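PDB 1EWQ: DNA mismatch repair protein MUTS, which recognises mismatched base pairs in DNA during mismatch repair, binding the damaged duplex and hydrolysing ATP weakly. Local coordinates for residues Leu86-Val98 with Arg109-Leu121. Residues are numbered along the deposited sequence; the frame is centred on the assembly and turned at random.
Sequences LKMGFRLAVADQV and RREVTQLLTPGTL
Leu92 and Leu116 are a hydrogen-bonded pair of the antiparallel strands 92-97 and 110-116, and their side chains cross obliquely on one face. Their CB atoms sit 4.0 Å apart and their CD1 methyls also touch. Val94 lies next to them on the same face, with CG2 near CG of Leu116. Phe78 of helix 78-87 packs on both Val94 and Leu116, while Leu85 and Ala82 pack on Leu92. Leu86, also on that helix, reaches over the other segment. Its CD1 meets CD2 of Leu121 tip to tip at 3.8 Å, and its CD2 rests near the carbonyl O of Leu116. On the other face, the small Ala93 and Ala95 lie beside the larger Leu115 and Val112. Leu115 lays its CD2 on the backbone, 3.6 Å from CA of Ala93. Val112 sets CG1 beside Ala93 and CG2 beside CB of Ala95. A beta bulge at Thr113 breaks the regular pairing. Val94 thus receives the amide of Thr113 on its O but gives its own N to Gln114 O, 2.9 Å away. This hairpin is one edge of the mixed sheet of MutS domain I. Strand 92-97 lies inside it, parallel to strand 31-36, and strand 110-116 is the outermost in this chain. Beyond the bulge, Asp96 turns OD2 across Thr113, 3.6 Å from its CB, while OD1 is hydrogen-bonded to OH of Tyr40. Gln97 and Arg110 then run side by side, both extended, with amide and guanidinium planes 28° apart. CG of Gln97 lies 3.5 Å from NE of Arg110. OE1 of Gln97 accepts a hydrogen bond from the amide of Gly37, and its NE2 hydrogen-bonds a phosphate of the bound DNA. Arg110 packs on a phosphate too, with a long, weak ion pair. At the loop end of the hairpin, Val98 holds CG1 anti to the backbone N (chi1 -180°), which sets CG2 against OE1 of Glu111 at 3.2 Å, the two side chains crossing at about a right angle.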
# COMPACT_ATOMS: atom_id res chain seq x y z
N LEU C 86 -3.90 -12.67 -6.70
CA LEU C 86 -4.25 -11.77 -7.79
C LEU C 86 -3.85 -10.33 -7.50
O LEU C 86 -3.29 -9.65 -8.37
CB LEU C 86 -5.76 -11.83 -8.05
CG LEU C 86 -6.21 -13.07 -8.83
CD1 LEU C 86 -7.71 -13.22 -8.73
CD2 LEU C 86 -5.77 -12.94 -10.28
N LYS C 87 -4.12 -9.87 -6.29
CA LYS C 87 -3.81 -8.50 -5.92
C LYS C 87 -2.32 -8.22 -5.84
O LYS C 87 -1.89 -7.06 -5.86
CB LYS C 87 -4.52 -8.16 -4.61
CG LYS C 87 -6.03 -8.41 -4.72
CD LYS C 87 -6.80 -7.95 -3.50
CE LYS C 87 -8.29 -8.26 -3.66
NZ LYS C 87 -8.90 -7.60 -4.87
N MSE C 88 -1.52 -9.27 -5.79
CA MSE C 88 -0.07 -9.09 -5.72
C MSE C 88 0.55 -9.06 -7.12
O MSE C 88 1.74 -8.79 -7.26
CB MSE C 88 0.57 -10.20 -4.88
CG MSE C 88 0.42 -9.98 -3.37
SE MSE C 88 0.97 -11.48 -2.26
CE MSE C 88 -0.66 -11.66 -1.22
N GLY C 89 -0.25 -9.33 -8.15
CA GLY C 89 0.27 -9.31 -9.50
C GLY C 89 0.50 -10.65 -10.17
O GLY C 89 1.13 -10.71 -11.23
N PHE C 90 0.00 -11.73 -9.57
CA PHE C 90 0.17 -13.07 -10.14
C PHE C 90 -0.95 -13.42 -11.11
O PHE C 90 -2.05 -12.88 -11.04
CB PHE C 90 0.13 -14.16 -9.06
CG PHE C 90 1.30 -14.15 -8.11
CD1 PHE C 90 1.27 -13.37 -6.96
CD2 PHE C 90 2.40 -14.97 -8.35
CE1 PHE C 90 2.33 -13.41 -6.06
CE2 PHE C 90 3.47 -15.01 -7.45
CZ PHE C 90 3.43 -14.23 -6.31
N ARG C 91 -0.66 -14.35 -12.02
CA ARG C 91 -1.66 -14.89 -12.94
C ARG C 91 -1.71 -16.33 -12.43
O ARG C 91 -0.69 -16.88 -12.05
CB ARG C 91 -1.18 -14.89 -14.40
CG ARG C 91 -1.12 -13.53 -15.09
CD ARG C 91 -1.00 -13.74 -16.60
NE ARG C 91 -0.53 -12.57 -17.32
CZ ARG C 91 0.71 -12.10 -17.29
NH1 ARG C 91 1.63 -12.72 -16.56
NH2 ARG C 91 1.04 -11.02 -17.98
N LEU C 92 -2.88 -16.96 -12.42
CA LEU C 92 -2.96 -18.32 -11.90
C LEU C 92 -3.49 -19.38 -12.86
O LEU C 92 -4.54 -19.21 -13.47
CB LEU C 92 -3.81 -18.34 -10.63
CG LEU C 92 -3.55 -17.25 -9.60
CD1 LEU C 92 -4.62 -17.31 -8.53
CD2 LEU C 92 -2.16 -17.42 -9.01
N ALA C 93 -2.75 -20.48 -12.97
CA ALA C 93 -3.16 -21.60 -13.80
C ALA C 93 -3.60 -22.66 -12.80
O ALA C 93 -2.81 -23.14 -11.99
CB ALA C 93 -1.99 -22.11 -14.63
N VAL C 94 -4.89 -23.01 -12.84
CA VAL C 94 -5.46 -23.98 -11.92
C VAL C 94 -5.52 -25.37 -12.51
O VAL C 94 -6.23 -25.62 -13.48
CB VAL C 94 -6.88 -23.56 -11.49
CG1 VAL C 94 -7.54 -24.65 -10.66
CG2 VAL C 94 -6.81 -22.27 -10.70
N ALA C 95 -4.75 -26.28 -11.93
CA ALA C 95 -4.72 -27.66 -12.38
C ALA C 95 -5.45 -28.50 -11.35
O ALA C 95 -5.01 -28.61 -10.20
CB ALA C 95 -3.29 -28.13 -12.53
N ASP C 96 -6.58 -29.08 -11.74
CA ASP C 96 -7.36 -29.91 -10.83
C ASP C 96 -7.31 -31.38 -11.22
O ASP C 96 -6.76 -31.76 -12.26
CB ASP C 96 -8.83 -29.47 -10.81
CG ASP C 96 -9.02 -28.06 -10.31
OD1 ASP C 96 -8.40 -27.71 -9.28
OD2 ASP C 96 -9.80 -27.30 -10.93
N GLN C 97 -7.89 -32.21 -10.36
CA GLN C 97 -7.98 -33.64 -10.61
C GLN C 97 -9.28 -33.81 -11.39
O GLN C 97 -10.37 -33.60 -10.86
CB GLN C 97 -8.01 -34.41 -9.29
CG GLN C 97 -6.68 -34.32 -8.54
CD GLN C 97 -6.69 -35.02 -7.20
OE1 GLN C 97 -5.64 -35.21 -6.58
NE2 GLN C 97 -7.87 -35.41 -6.74
N VAL C 98 -9.15 -34.16 -12.66
CA VAL C 98 -10.28 -34.33 -13.56
C VAL C 98 -10.92 -35.72 -13.48
O VAL C 98 -12.02 -35.94 -13.99
CB VAL C 98 -9.82 -34.07 -15.01
CG1 VAL C 98 -10.99 -34.23 -15.98
CG2 VAL C 98 -9.23 -32.68 -15.11
N ARG C 109 -5.87 -38.20 -13.10
CA ARG C 109 -5.85 -37.29 -14.24
C ARG C 109 -5.84 -35.84 -13.76
O ARG C 109 -6.76 -35.41 -13.05
CB ARG C 109 -7.07 -37.50 -15.14
CG ARG C 109 -7.21 -38.89 -15.78
CD ARG C 109 -8.50 -38.99 -16.60
NE ARG C 109 -8.79 -40.34 -17.07
CZ ARG C 109 -9.94 -40.72 -17.63
NH1 ARG C 109 -10.91 -39.83 -17.79
NH2 ARG C 109 -10.11 -41.97 -18.03
N ARG C 110 -4.82 -35.09 -14.15
CA ARG C 110 -4.73 -33.68 -13.78
C ARG C 110 -4.43 -32.81 -14.98
O ARG C 110 -3.51 -33.08 -15.76
CB ARG C 110 -3.66 -33.49 -12.70
CG ARG C 110 -4.06 -34.18 -11.42
CD ARG C 110 -3.02 -34.10 -10.32
NE ARG C 110 -3.35 -35.06 -9.28
CZ ARG C 110 -2.66 -35.26 -8.17
NH1 ARG C 110 -1.57 -34.54 -7.94
NH2 ARG C 110 -3.05 -36.17 -7.30
N GLU C 111 -5.23 -31.76 -15.12
CA GLU C 111 -5.09 -30.82 -16.22
C GLU C 111 -5.46 -29.43 -15.71
O GLU C 111 -6.08 -29.29 -14.66
CB GLU C 111 -6.04 -31.20 -17.36
CG GLU C 111 -6.09 -32.69 -17.67
CD GLU C 111 -7.25 -33.05 -18.59
OE1 GLU C 111 -8.41 -32.75 -18.23
OE2 GLU C 111 -7.00 -33.63 -19.66
N VAL C 112 -5.09 -28.41 -16.48
CA VAL C 112 -5.41 -27.05 -16.12
C VAL C 112 -6.87 -26.81 -16.51
O VAL C 112 -7.22 -26.87 -17.68
CB VAL C 112 -4.50 -26.06 -16.86
CG1 VAL C 112 -4.88 -24.63 -16.50
CG2 VAL C 112 -3.04 -26.33 -16.49
N THR C 113 -7.71 -26.54 -15.52
CA THR C 113 -9.13 -26.30 -15.75
C THR C 113 -9.47 -24.86 -16.10
O THR C 113 -10.45 -24.59 -16.79
CB THR C 113 -9.95 -26.75 -14.51
OG1 THR C 113 -10.15 -28.16 -14.57
CG2 THR C 113 -11.32 -26.04 -14.45
N GLN C 114 -8.66 -23.92 -15.63
CA GLN C 114 -8.92 -22.52 -15.89
C GLN C 114 -7.76 -21.65 -15.47
O GLN C 114 -6.95 -22.04 -14.62
CB GLN C 114 -10.17 -22.07 -15.15
CG GLN C 114 -10.16 -22.46 -13.69
CD GLN C 114 -11.20 -21.73 -12.88
OE1 GLN C 114 -11.46 -22.06 -11.72
NE2 GLN C 114 -11.81 -20.71 -13.49
N LEU C 115 -7.70 -20.47 -16.06
CA LEU C 115 -6.66 -19.51 -15.73
C LEU C 115 -7.35 -18.36 -15.02
O LEU C 115 -8.50 -18.03 -15.34
CB LEU C 115 -6.00 -19.01 -17.02
CG LEU C 115 -5.41 -20.10 -17.93
CD1 LEU C 115 -4.78 -19.45 -19.15
CD2 LEU C 115 -4.36 -20.90 -17.17
N LEU C 116 -6.68 -17.77 -14.04
CA LEU C 116 -7.24 -16.64 -13.32
C LEU C 116 -6.36 -15.43 -13.55
O LEU C 116 -5.23 -15.38 -13.07
CB LEU C 116 -7.34 -16.93 -11.82
CG LEU C 116 -8.24 -18.08 -11.38
CD1 LEU C 116 -8.33 -18.10 -9.86
CD2 LEU C 116 -9.62 -17.93 -11.97
N THR C 117 -6.87 -14.48 -14.32
CA THR C 117 -6.14 -13.27 -14.61
C THR C 117 -7.08 -12.12 -14.31
O THR C 117 -8.28 -12.24 -14.46
CB THR C 117 -5.66 -13.24 -16.08
OG1 THR C 117 -6.77 -12.99 -16.96
CG2 THR C 117 -5.01 -14.58 -16.44
N PRO C 118 -6.54 -10.98 -13.87
CA PRO C 118 -7.36 -9.82 -13.52
C PRO C 118 -8.51 -9.47 -14.46
O PRO C 118 -9.62 -9.20 -14.00
CB PRO C 118 -6.32 -8.69 -13.39
CG PRO C 118 -5.22 -9.13 -14.30
CD PRO C 118 -5.13 -10.61 -14.04
N GLY C 119 -8.26 -9.51 -15.77
CA GLY C 119 -9.32 -9.16 -16.71
C GLY C 119 -10.22 -10.27 -17.24
O GLY C 119 -10.97 -10.04 -18.17
N THR C 120 -10.16 -11.47 -16.66
CA THR C 120 -10.99 -12.56 -17.14
C THR C 120 -11.66 -13.33 -16.00
O THR C 120 -12.09 -14.46 -16.17
CB THR C 120 -10.16 -13.57 -17.96
OG1 THR C 120 -9.18 -14.18 -17.11
CG2 THR C 120 -9.45 -12.87 -19.12
N LEU C 121 -11.75 -12.69 -14.84
CA LEU C 121 -12.34 -13.33 -13.67
C LEU C 121 -13.83 -13.62 -13.80
O LEU C 121 -14.61 -12.79 -14.29
CB LEU C 121 -12.08 -12.47 -12.43
CG LEU C 121 -10.60 -12.19 -12.14
CD1 LEU C 121 -10.49 -11.21 -10.96
CD2 LEU C 121 -9.85 -13.51 -11.86